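PDB 4YZE: HTH-type transcriptional repressor NemR from Escherichia coli, which represses transcription of the nemRA-gloA operon by binding the NemR box and responds to both electrophiles and reactive chlorine species. Local coordinates for residues V42-G45 against S46-Y50; S181-P184 against L185-L189. The protein carries 5 engineered substitutions. All blocks are in the same frame, centred on the assembly; numbering follows the deposited sequence.

Contact 1 (V42-G45 against S46-Y50)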
# COMPACT_ATOMS: atom_id res chain seq x y z
N VAL A 42 21.23 6.19 25.20
CA VAL A 42 20.40 6.33 26.38
C VAL A 42 20.42 5.03 27.16
O VAL A 42 20.12 3.97 26.61
CB VAL A 42 18.95 6.66 25.99
CG1 VAL A 42 18.05 6.62 27.21
CG2 VAL A 42 18.87 8.02 25.28
N PRO A 43 20.76 5.10 28.46
CA PRO A 43 20.85 3.89 29.29
C PRO A 43 19.52 3.15 29.38
O PRO A 43 18.43 3.73 29.21
CB PRO A 43 21.27 4.43 30.66
CG PRO A 43 20.93 5.89 30.64
CD PRO A 43 21.08 6.33 29.21
N LYS A 44 19.62 1.85 29.62
CA LYS A 44 18.46 0.96 29.61
C LYS A 44 17.47 1.33 30.70
O LYS A 44 16.25 1.26 30.50
CB LYS A 44 18.93 -0.48 29.78
CG LYS A 44 17.90 -1.54 29.39
CD LYS A 44 18.52 -2.91 29.46
CE LYS A 44 17.61 -3.97 28.89
NZ LYS A 44 18.38 -5.25 28.76
N GLY A 45 17.99 1.73 31.86
CA GLY A 45 17.14 2.09 32.98
C GLY A 45 16.32 3.35 32.70
O GLY A 45 15.19 3.47 33.17
N SER A 46 16.91 4.27 31.95
CA SER A 46 16.22 5.49 31.55
C SER A 46 15.07 5.18 30.61
O SER A 46 13.98 5.76 30.74
CB SER A 46 17.18 6.48 30.90
OG SER A 46 18.11 6.95 31.85
N PHE A 47 15.30 4.27 29.67
CA PHE A 47 14.25 3.87 28.75
C PHE A 47 13.06 3.33 29.53
O PHE A 47 11.91 3.73 29.32
CB PHE A 47 14.74 2.80 27.77
CG PHE A 47 13.65 2.21 26.92
CD1 PHE A 47 13.19 2.88 25.79
CD2 PHE A 47 13.05 1.00 27.26
CE1 PHE A 47 12.15 2.35 25.01
CE2 PHE A 47 12.03 0.46 26.49
CZ PHE A 47 11.57 1.13 25.36
N TYR A 48 13.36 2.43 30.46
CA TYR A 48 12.32 1.78 31.24
C TYR A 48 11.67 2.72 32.25
O TYR A 48 10.60 2.42 32.79
CB TYR A 48 12.88 0.50 31.90
CG TYR A 48 12.89 -0.67 30.94
CD1 TYR A 48 11.71 -1.09 30.33
CD2 TYR A 48 14.06 -1.35 30.65
CE1 TYR A 48 11.70 -2.16 29.44
CE2 TYR A 48 14.06 -2.43 29.77
CZ TYR A 48 12.87 -2.82 29.16
OH TYR A 48 12.85 -3.88 28.28
N HIS A 49 12.30 3.87 32.48
CA HIS A 49 11.70 4.95 33.27
C HIS A 49 10.60 5.68 32.47
O HIS A 49 9.61 6.16 33.03
CB HIS A 49 12.78 5.94 33.73
CG HIS A 49 12.23 7.23 34.27
ND1 HIS A 49 12.39 8.44 33.61
CD2 HIS A 49 11.53 7.50 35.39
CE1 HIS A 49 11.80 9.39 34.31
NE2 HIS A 49 11.27 8.86 35.39
N TYR A 50 10.78 5.77 31.15
CA TYR A 50 9.83 6.49 30.31
C TYR A 50 8.77 5.57 29.72
O TYR A 50 7.61 5.95 29.58
CB TYR A 50 10.55 7.22 29.18
CG TYR A 50 11.43 8.34 29.67
CD1 TYR A 50 10.89 9.39 30.41
CD2 TYR A 50 12.79 8.36 29.41
CE1 TYR A 50 11.69 10.42 30.87
CE2 TYR A 50 13.59 9.38 29.87
CZ TYR A 50 13.04 10.41 30.60
OH TYR A 50 13.83 11.43 31.05
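Lys44 turns CG away from its backbone N (chi1 -163°) and stays extended to NZ, whereas Tyr48 places CG beside its own backbone N and anti to the carbonyl carbon (chi1 -82°); with these torsions the two side chains run alongside each other in the same direction, one turn of helix apart. The lysine methylenes follow the rim of the phenol: CG lies 4.0 Å from Tyr48 CE2, and CE comes up to the ring edge in its plane. One face of the same ring is covered by Phe47, whose CD2 sits over its centre.

At the start of the helix, Pro43 occupies the N-cap position and its carbonyl receives two amides. Phe47 N donates to Pro43 O at 3.2 Å, while the bond from Ser46 N to the same oxygen is weak. The following bonds of the helix run from Tyr48 N to Lys44 O (3.1 Å) and, weakly, from His49 N to Gly45 O. Ser46 turns its hydroxyl back along the chain, OG meeting Pro43 CG at 3.2 Å, and its CB rests 3.8 Å from Val42 CG1.

This stretch lies within the predicted helix-turn-helix motif of the TetR-type domain, where helix 44-50 corresponds to the recognition helix of the family. Val42 and Phe47 are buried and pack on Leu15 of helix 10-26; Phe47 also reaches Leu33 and Leu37 of helix 33-40. Lys44 and Tyr48 join that packing, on Leu37 and Leu33 respectively, but are otherwise exposed. Their amine and hydroxyl are consistent with a polar surface that could meet DNA, as in other TetR-family repressors; none is bound here.

Contact 2 (S181-P184 against L185-L189)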
# COMPACT_ATOMS: atom_id res chain seq x y z
N SER A 181 10.11 4.11 -9.15
CA SER A 181 9.78 5.11 -10.17
C SER A 181 8.80 6.01 -9.47
O SER A 181 8.01 5.54 -8.63
CB SER A 181 9.11 4.44 -11.38
OG SER A 181 8.61 5.40 -12.31
N PHE A 182 8.84 7.30 -9.78
CA PHE A 182 7.79 8.18 -9.24
C PHE A 182 6.60 8.28 -10.20
O PHE A 182 5.65 9.03 -9.97
CB PHE A 182 8.34 9.55 -8.83
CG PHE A 182 9.27 10.15 -9.83
CD1 PHE A 182 8.76 10.79 -10.96
CD2 PHE A 182 10.65 10.08 -9.66
CE1 PHE A 182 9.62 11.34 -11.91
CE2 PHE A 182 11.52 10.63 -10.60
CZ PHE A 182 11.00 11.26 -11.73
N GLU A 183 6.63 7.49 -11.27
CA GLU A 183 5.50 7.45 -12.22
C GLU A 183 4.14 7.17 -11.54
O GLU A 183 3.16 7.82 -11.87
CB GLU A 183 5.78 6.49 -13.38
CG GLU A 183 4.84 6.63 -14.57
CD GLU A 183 3.50 5.95 -14.33
OE1 GLU A 183 3.45 4.98 -13.53
OE2 GLU A 183 2.49 6.38 -14.95
N PRO A 184 4.08 6.22 -10.59
CA PRO A 184 2.78 6.03 -9.94
C PRO A 184 2.29 7.27 -9.21
O PRO A 184 1.07 7.50 -9.18
CB PRO A 184 3.08 4.91 -8.92
CG PRO A 184 4.23 4.10 -9.54
CD PRO A 184 5.06 5.15 -10.24
N LEU A 185 3.20 8.05 -8.63
CA LEU A 185 2.82 9.29 -7.94
C LEU A 185 2.38 10.37 -8.95
O LEU A 185 1.37 11.02 -8.74
CB LEU A 185 3.93 9.80 -7.01
CG LEU A 185 4.35 8.76 -5.96
CD1 LEU A 185 5.68 9.09 -5.24
CD2 LEU A 185 3.24 8.59 -4.95
N GLU A 186 3.14 10.56 -10.03
CA GLU A 186 2.78 11.56 -11.04
C GLU A 186 1.46 11.13 -11.64
O GLU A 186 0.60 11.95 -11.91
CB GLU A 186 3.84 11.72 -12.15
CG GLU A 186 5.20 12.15 -11.65
CD GLU A 186 6.28 12.14 -12.74
OE1 GLU A 186 6.29 11.22 -13.59
OE2 GLU A 186 7.12 13.07 -12.75
N ASN A 187 1.28 9.83 -11.82
CA ASN A 187 0.05 9.39 -12.44
C ASN A 187 -1.13 9.61 -11.50
O ASN A 187 -2.22 9.99 -11.94
CB ASN A 187 0.13 7.94 -12.91
CG ASN A 187 -1.13 7.50 -13.63
OD1 ASN A 187 -1.53 8.10 -14.63
ND2 ASN A 187 -1.77 6.46 -13.11
N ALA A 188 -0.92 9.39 -10.20
CA ALA A 188 -1.98 9.66 -9.22
C ALA A 188 -2.35 11.14 -9.21
O ALA A 188 -3.53 11.48 -9.19
CB ALA A 188 -1.60 9.18 -7.80
N LEU A 189 -1.35 12.02 -9.22
CA LEU A 189 -1.56 13.46 -9.22
C LEU A 189 -2.38 13.85 -10.44
O LEU A 189 -3.33 14.62 -10.32
CB LEU A 189 -0.22 14.21 -9.27
CG LEU A 189 -0.07 15.64 -8.72
CD1 LEU A 189 1.03 16.42 -9.44
CD2 LEU A 189 -1.35 16.43 -8.71
O HOH W 1 -0.97 5.55 -10.33
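Glu186 N donates to Phe182 O at 2.9 Å in the first turn of helix 183-195, for which Phe182 is the N-cap residue. An ST turn leads into it, Ser181 OG accepting the amide of Glu183, and the bonds Asn187 N to Glu183 O (2.8 Å) and Ala188 N to Pro184 O continue the helix within the TetR-like C-terminal domain. Phe182 sets CG between its backbone N and carbonyl carbon (chi1 45°), which brings the ring edge to the carboxylate of Glu186, whose chain is extended beyond CG. The carboxylate plane is turned 79° from that of the ring, and OE2 approaches CE1 of Phe182 to 3.2 Å, bringing a probably negative oxygen to the electropositive C-H rim. Leu96 of helix 84-97 touches both residues. Glu183 bends at chi2 and runs beside Asn187, OE2 standing 3.5 Å from Asn187 CB, with carboxylate and amide 23° from coplanar. Asn187 ND2 also donates to Gln160 O of the second subunit, tying the start of this helix to the dimer partner. A water bridges the two segments, donating to Pro184 O and accepting from Asn187 ND2, each at 3.0 Å.

Contact 1 comes first along the chain, in helix 44-50 of the DNA-binding domain; contact 2 follows in series at the start of helix 183-195, in the C-terminal domain. Their centres are 43 Å apart on opposite sides of the chain's centre, their nearest atoms about 32 Å apart, and they share neither helix nor domain. The second subunit meets 181-189 but not 42-50. In contact 2 the side chain of Leu185 is about 9 Å from that of Cys108, which is central to the response to reactive chlorine species. An effect of that site on helix 44-50 would probably be transmitted through the fold or the dimer, consistent with the two-domain plan of TetR-family repressors.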